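Long-range contact in Lmo0740 protein (Listeria monocytogenes, PDB 4RFA), which probably acts as a Crp-family transcriptional regulator, pairing a cyclic nucleotide-binding-like beta domain with a DNA-binding domain: residues 52-63 / 95-106. Sequence-based numbering, arbitrary orientation.
Sequences FIVEGYAAVELE and HSITVMSESLML
V54 and E55 both face M105 in a classic beta bulge where strand 52-55 runs antiparallel to strand 103-106, and beyond G56 strand 58-62 pairs antiparallel with strand 95-99, their axes 4.4 Å apart. At the bulge V54 N gives a nearly straight bond to M105 O (2.9 Å), E55 N adds a weak one to the same oxygen, and M105 N returns to E55 O. V54 CG2 lies between its own backbone N and carbonyl carbon (CG1 at chi1 -55°), and presses tightly on CG of selenomethionine M105, whose chain crosses the valine obliquely.

Between the two paired halves, S101 carries the link. Its OG accepts Y57 N at 3.0 Å and donates to S103 O from above the carbonyl plane, so one hydroxyl ties Y57 N to the carbonyl of S103. G56 fits here with its CA against that hydroxyl and S103 O, at backbone angles that call for glycine. Y57 O takes M100 N, while L104 CD1 packs on A58 CB (4.0 Å).

Farther along, A59 and T98 exchange backbone bonds, as do E61 and S96. On one face V60 CG2 lies alongside I97 CG1, and V60 CG1 meets H95 CB (3.7 Å); Y140 of the second subunit packs against V60 and meets the H95 ring edge-to-face. The other face carries the polar groups of E61, T98 and S96: T98 OG1 donates to E61 OE2 (3.0 Å) from above the carboxylate plane, and that oxygen also forms a salt bridge with R188. The bend of E63 at chi2 (-66°) brings OE2 to S96 OG at 2.7 Å, nearly along the C-O axis.

One long antiparallel pairing, bulged at M105 and interrupted around G56 and S101, is consistent with the jelly-roll beta domain of Crp-type regulators, here bordering the dimer partner.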
ATOM      1  N   PHE A  52      10.994   0.630 -13.740  1.00 55.63           N
ATOM      2  CA  PHE A  52      11.830   1.263 -12.716  1.00 57.57           C
ATOM      3  C   PHE A  52      12.193   2.690 -13.001  1.00 54.28           C
ATOM      4  O   PHE A  52      12.814   2.986 -14.037  1.00 56.13           O
ATOM      5  CB  PHE A  52      13.144   0.509 -12.601  1.00 69.58           C
ATOM      6  CG  PHE A  52      13.072  -0.620 -11.673  1.00 77.98           C
ATOM      7  CD1 PHE A  52      13.097  -0.389 -10.305  1.00 86.43           C
ATOM      8  CD2 PHE A  52      12.926  -1.908 -12.149  1.00 84.99           C
ATOM      9  CE1 PHE A  52      12.999  -1.441  -9.416  1.00 95.50           C
ATOM     10  CE2 PHE A  52      12.830  -2.970 -11.271  1.00 91.62           C
ATOM     11  CZ  PHE A  52      12.870  -2.739  -9.902  1.00 97.55           C
ATOM     12  N   ILE A  53      11.896   3.572 -12.064  1.00 53.74           N
ATOM     13  CA  ILE A  53      12.227   4.984 -12.228  1.00 54.80           C
ATOM     14  C   ILE A  53      13.680   5.130 -11.826  1.00 57.16           C
ATOM     15  O   ILE A  53      14.076   4.682 -10.749  1.00 51.53           O
ATOM     16  CB  ILE A  53      11.391   5.886 -11.340  1.00 54.52           C
ATOM     17  CG1 ILE A  53       9.910   5.535 -11.444  1.00 61.91           C
ATOM     18  CG2 ILE A  53      11.710   7.349 -11.610  1.00 54.76           C
ATOM     19  CD1 ILE A  53       9.384   5.160 -12.798  1.00 62.82           C
ATOM     20  N   VAL A  54      14.483   5.711 -12.699  1.00 59.77           N
ATOM     21  CA  VAL A  54      15.896   5.932 -12.362  1.00 64.13           C
ATOM     22  C   VAL A  54      16.131   7.387 -12.031  1.00 56.03           C
ATOM     23  O   VAL A  54      16.995   7.691 -11.233  1.00 62.97           O
ATOM     24  CB  VAL A  54      16.887   5.429 -13.437  1.00 67.75           C
ATOM     25  CG1 VAL A  54      16.647   3.964 -13.741  1.00 72.35           C
ATOM     26  CG2 VAL A  54      16.777   6.249 -14.694  1.00 72.97           C
ATOM     27  N   GLU A  55      15.351   8.294 -12.592  1.00 52.86           N
ATOM     28  CA  GLU A  55      15.465   9.675 -12.151  1.00 54.14           C
ATOM     29  C   GLU A  55      14.183  10.437 -12.347  1.00 50.46           C
ATOM     30  O   GLU A  55      13.385  10.097 -13.215  1.00 50.39           O
ATOM     31  CB  GLU A  55      16.629  10.367 -12.882  1.00 62.26           C
ATOM     32  CG  GLU A  55      16.437  10.538 -14.354  1.00 65.46           C
ATOM     33  CD  GLU A  55      17.635  11.218 -15.056  1.00 76.14           C
ATOM     34  OE1 GLU A  55      18.799  10.814 -14.831  1.00 72.89           O
ATOM     35  OE2 GLU A  55      17.395  12.155 -15.858  1.00 72.19           O
ATOM     36  N   GLY A  56      13.984  11.478 -11.547  1.00 51.42           N
ATOM     37  CA  GLY A  56      12.749  12.277 -11.598  1.00 49.65           C
ATOM     38  C   GLY A  56      11.599  11.775 -10.709  1.00 47.42           C
ATOM     39  O   GLY A  56      11.706  10.739 -10.056  1.00 46.85           O
ATOM     40  N   TYR A  57      10.485  12.509 -10.732  1.00 45.79           N
ATOM     41  CA  TYR A  57       9.381  12.303  -9.807  1.00 46.22           C
ATOM     42  C   TYR A  57       8.089  12.366 -10.564  1.00 45.17           C
ATOM     43  O   TYR A  57       7.941  13.111 -11.527  1.00 47.30           O
ATOM     44  CB  TYR A  57       9.395  13.372  -8.697  1.00 45.75           C
ATOM     45  CG  TYR A  57      10.599  13.257  -7.786  1.00 47.41           C
ATOM     46  CD1 TYR A  57      11.796  13.887  -8.068  1.00 54.99           C
ATOM     47  CD2 TYR A  57      10.532  12.502  -6.651  1.00 49.12           C
ATOM     48  CE1 TYR A  57      12.890  13.757  -7.215  1.00 56.89           C
ATOM     49  CE2 TYR A  57      11.591  12.361  -5.818  1.00 48.97           C
ATOM     50  CZ  TYR A  57      12.776  12.979  -6.104  1.00 55.50           C
ATOM     51  OH  TYR A  57      13.806  12.809  -5.220  1.00 57.49           O
ATOM     52  N   ALA A  58       7.153  11.543 -10.175  1.00 41.46           N
ATOM     53  CA  ALA A  58       5.809  11.702 -10.681  1.00 41.84           C
ATOM     54  C   ALA A  58       4.813  11.673  -9.547  1.00 39.76           C
ATOM     55  O   ALA A  58       5.170  11.377  -8.415  1.00 39.64           O
ATOM     56  CB  ALA A  58       5.493  10.601 -11.692  1.00 43.87           C
ATOM     57  N   ALA A  59       3.552  11.941  -9.876  1.00 45.53           N
ATOM     58  CA  ALA A  59       2.446  11.873  -8.919  1.00 44.06           C
ATOM     59  C   ALA A  59       1.362  10.996  -9.423  1.00 47.28           C
ATOM     60  O   ALA A  59       0.969  11.095 -10.588  1.00 48.99           O
ATOM     61  CB  ALA A  59       1.865  13.267  -8.674  1.00 48.80           C
ATOM     62  N   VAL A  60       0.847  10.154  -8.538  1.00 44.06           N
ATOM     63  CA  VAL A  60      -0.335   9.359  -8.833  1.00 46.27           C
ATOM     64  C   VAL A  60      -1.589  10.140  -8.326  1.00 48.68           C
ATOM     65  O   VAL A  60      -1.717  10.441  -7.141  1.00 50.90           O
ATOM     66  CB  VAL A  60      -0.242   7.996  -8.121  1.00 50.69           C
ATOM     67  CG1 VAL A  60      -1.371   7.084  -8.513  1.00 52.77           C
ATOM     68  CG2 VAL A  60       1.113   7.322  -8.392  1.00 50.23           C
ATOM     69  N   GLU A  61      -2.537  10.388  -9.204  1.00 48.97           N
ATOM     70  CA  GLU A  61      -3.714  11.199  -8.891  1.00 58.25           C
ATOM     71  C   GLU A  61      -4.976  10.395  -8.632  1.00 58.27           C
ATOM     72  O   GLU A  61      -5.269   9.471  -9.374  1.00 63.34           O
ATOM     73  CB  GLU A  61      -4.011  12.113 -10.078  1.00 56.24           C
ATOM     74  CG  GLU A  61      -2.796  12.893 -10.567  1.00 62.10           C
ATOM     75  CD  GLU A  61      -3.163  14.056 -11.483  1.00 70.05           C
ATOM     76  OE1 GLU A  61      -4.374  14.205 -11.787  1.00 70.87           O
ATOM     77  OE2 GLU A  61      -2.239  14.801 -11.894  1.00 72.14           O
ATOM     78  N   LEU A  62      -5.754  10.801  -7.624  1.00 59.48           N
ATOM     79  CA  LEU A  62      -7.110  10.271  -7.418  1.00 61.80           C
ATOM     80  C   LEU A  62      -8.080  10.902  -8.430  1.00 59.30           C
ATOM     81  O   LEU A  62      -8.427  12.097  -8.327  1.00 55.29           O
ATOM     82  CB  LEU A  62      -7.597  10.512  -5.973  1.00 65.95           C
ATOM     83  CG  LEU A  62      -9.085  10.163  -5.695  1.00 78.10           C
ATOM     84  CD1 LEU A  62      -9.497   8.821  -6.296  1.00 83.89           C
ATOM     85  CD2 LEU A  62      -9.392  10.177  -4.205  1.00 77.59           C
ATOM     86  N   GLU A  63      -8.539  10.092  -9.380  1.00 59.72           N
ATOM     87  CA  GLU A  63      -9.421  10.575 -10.438  1.00 68.79           C
ATOM     88  C   GLU A  63     -10.800  10.918  -9.870  1.00 68.04           C
ATOM     89  O   GLU A  63     -11.476  10.057  -9.296  1.00 66.30           O
ATOM     90  CB  GLU A  63      -9.525   9.546 -11.573  1.00 71.02           C
ATOM     91  CG  GLU A  63      -8.212   9.343 -12.322  1.00 76.29           C
ATOM     92  CD  GLU A  63      -7.769  10.579 -13.087  1.00 82.74           C
ATOM     93  OE1 GLU A  63      -8.633  11.420 -13.433  1.00 92.89           O
ATOM     94  OE2 GLU A  63      -6.559  10.715 -13.363  1.00 88.96           O
ATOM     95  N   HIS A  95      -6.776   5.705 -10.927  1.00 88.38           N
ATOM     96  CA  HIS A  95      -5.715   6.683 -10.682  1.00 84.87           C
ATOM     97  C   HIS A  95      -4.950   6.899 -12.020  1.00 78.92           C
ATOM     98  O   HIS A  95      -4.938   6.004 -12.885  1.00 77.10           O
ATOM     99  CB  HIS A  95      -4.749   6.163  -9.582  1.00 81.96           C
ATOM    100  CG  HIS A  95      -5.279   6.240  -8.171  1.00 83.40           C
ATOM    101  ND1 HIS A  95      -6.299   5.434  -7.699  1.00 83.73           N
ATOM    102  CD2 HIS A  95      -4.881   6.992  -7.111  1.00 78.96           C
ATOM    103  CE1 HIS A  95      -6.533   5.716  -6.430  1.00 79.15           C
ATOM    104  NE2 HIS A  95      -5.686   6.658  -6.051  1.00 79.43           N
ATOM    105  N   SER A  96      -4.331   8.070 -12.193  1.00 72.19           N
ATOM    106  CA  SER A  96      -3.395   8.314 -13.324  1.00 70.02           C
ATOM    107  C   SER A  96      -2.068   8.916 -12.811  1.00 66.56           C
ATOM    108  O   SER A  96      -1.996   9.339 -11.665  1.00 66.05           O
ATOM    109  CB  SER A  96      -4.027   9.227 -14.361  1.00 71.59           C
ATOM    110  OG  SER A  96      -3.921  10.580 -13.987  1.00 71.17           O
ATOM    111  N   ILE A  97      -1.043   8.964 -13.660  1.00 63.61           N
ATOM    112  CA  ILE A  97       0.333   9.198 -13.230  1.00 60.49           C
ATOM    113  C   ILE A  97       0.985  10.310 -14.011  1.00 58.71           C
ATOM    114  O   ILE A  97       1.156  10.183 -15.180  1.00 61.23           O
ATOM    115  CB  ILE A  97       1.168   7.902 -13.365  1.00 63.48           C
ATOM    116  CG1 ILE A  97       0.549   6.829 -12.467  1.00 61.05           C
ATOM    117  CG2 ILE A  97       2.625   8.170 -13.001  1.00 61.74           C
ATOM    118  CD1 ILE A  97       1.158   5.448 -12.548  1.00 66.72           C
ATOM    119  N   THR A  98       1.357  11.399 -13.342  1.00 55.83           N
ATOM    120  CA  THR A  98       1.804  12.613 -13.991  1.00 56.68           C
ATOM    121  C   THR A  98       3.194  12.973 -13.536  1.00 56.25           C
ATOM    122  O   THR A  98       3.484  12.959 -12.337  1.00 57.33           O
ATOM    123  CB  THR A  98       0.889  13.777 -13.582  1.00 61.72           C
ATOM    124  OG1 THR A  98      -0.462  13.436 -13.887  1.00 64.80           O
ATOM    125  CG2 THR A  98       1.264  15.063 -14.241  1.00 64.68           C
ATOM    126  N   VAL A  99       4.036  13.343 -14.481  1.00 54.60           N
ATOM    127  CA  VAL A  99       5.397  13.696 -14.227  1.00 55.96           C
ATOM    128  C   VAL A  99       5.415  15.060 -13.596  1.00 61.40           C
ATOM    129  O   VAL A  99       4.818  15.999 -14.125  1.00 60.53           O
ATOM    130  CB  VAL A  99       6.217  13.651 -15.523  1.00 57.28           C
ATOM    131  CG1 VAL A  99       7.629  14.145 -15.304  1.00 56.73           C
ATOM    132  CG2 VAL A  99       6.225  12.204 -16.027  1.00 56.05           C
HETATM  133  N   MSE A 100       6.106  15.150 -12.464  0.50 61.68           N
HETATM  134  CA  MSE A 100       6.111  16.347 -11.632  0.50 65.10           C
HETATM  135  C   MSE A 100       7.345  17.183 -11.750  0.50 64.71           C
HETATM  136  O   MSE A 100       7.340  18.397 -11.429  0.50 67.11           O
HETATM  137  CB  MSE A 100       6.111  15.863 -10.190  0.50 64.66           C
HETATM  138  CG  MSE A 100       4.730  15.386  -9.845  0.50 66.03           C
HETATM  139 SE   MSE A 100       3.755  16.971  -9.252  0.50 79.12          SE
HETATM  140  CE  MSE A 100       2.421  17.065 -10.710  0.50 78.64           C
ATOM    141  N   SER A 101       8.426  16.518 -12.151  1.00 63.33           N
ATOM    142  CA  SER A 101       9.712  17.150 -12.310  1.00 65.33           C
ATOM    143  C   SER A 101       9.896  17.502 -13.802  1.00 66.96           C
ATOM    144  O   SER A 101       9.027  17.218 -14.659  1.00 66.44           O
ATOM    145  CB  SER A 101      10.810  16.244 -11.754  1.00 64.63           C
ATOM    146  OG  SER A 101      10.746  14.980 -12.363  1.00 64.45           O
ATOM    147  N   GLU A 102      11.001  18.160 -14.118  1.00 71.56           N
ATOM    148  CA  GLU A 102      11.210  18.683 -15.463  1.00 74.22           C
ATOM    149  C   GLU A 102      11.378  17.508 -16.419  1.00 71.25           C
ATOM    150  O   GLU A 102      10.817  17.491 -17.529  1.00 70.70           O
ATOM    151  CB  GLU A 102      12.413  19.620 -15.471  1.00 79.04           C
ATOM    152  CG  GLU A 102      12.251  20.830 -14.532  1.00 82.66           C
ATOM    153  N   SER A 103      12.110  16.498 -15.951  1.00 70.49           N
ATOM    154  CA  SER A 103      12.154  15.203 -16.618  1.00 69.55           C
ATOM    155  C   SER A 103      12.215  14.004 -15.674  1.00 64.24           C
ATOM    156  O   SER A 103      12.485  14.130 -14.465  1.00 64.45           O
ATOM    157  CB  SER A 103      13.356  15.141 -17.575  1.00 74.32           C
ATOM    158  OG  SER A 103      14.547  15.014 -16.820  1.00 77.60           O
ATOM    159  N   LEU A 104      11.943  12.848 -16.278  1.00 58.31           N
ATOM    160  CA  LEU A 104      11.936  11.586 -15.641  1.00 56.91           C
ATOM    161  C   LEU A 104      12.323  10.514 -16.657  1.00 56.14           C
ATOM    162  O   LEU A 104      11.907  10.576 -17.839  1.00 56.48           O
ATOM    163  CB  LEU A 104      10.539  11.327 -15.070  1.00 56.15           C
ATOM    164  CG  LEU A 104      10.250   9.993 -14.402  1.00 55.09           C
ATOM    165  CD1 LEU A 104       9.127  10.150 -13.359  1.00 54.31           C
ATOM    166  CD2 LEU A 104       9.910   8.906 -15.412  1.00 53.74           C
HETATM  167  N   MSE A 105      13.121   9.557 -16.194  1.00 55.42           N
HETATM  168  CA  MSE A 105      13.601   8.431 -17.000  1.00 59.38           C
HETATM  169  C   MSE A 105      13.254   7.178 -16.306  1.00 55.28           C
HETATM  170  O   MSE A 105      13.465   7.060 -15.115  1.00 51.96           O
HETATM  171  CB  MSE A 105      15.118   8.345 -17.079  1.00 66.19           C
HETATM  172  CG  MSE A 105      15.673   7.058 -17.749  1.00 74.65           C
HETATM  173 SE   MSE A 105      17.621   7.356 -17.990  1.00104.79          SE
HETATM  174  CE  MSE A 105      17.527   8.898 -19.229  1.00 92.10           C
ATOM    175  N   LEU A 106      12.778   6.207 -17.055  1.00 55.90           N
ATOM    176  CA  LEU A 106      12.562   4.886 -16.499  1.00 58.21           C
ATOM    177  C   LEU A 106      12.974   3.787 -17.424  1.00 57.80           C
ATOM    178  O   LEU A 106      13.199   4.016 -18.610  1.00 61.42           O
ATOM    179  CB  LEU A 106      11.090   4.727 -16.119  1.00 57.61           C
ATOM    180  CG  LEU A 106      10.044   4.797 -17.212  1.00 55.55           C
ATOM    181  CD1 LEU A 106      10.075   3.553 -18.080  1.00 58.12           C
ATOM    182  CD2 LEU A 106       8.673   4.945 -16.597  1.00 55.29           C
TER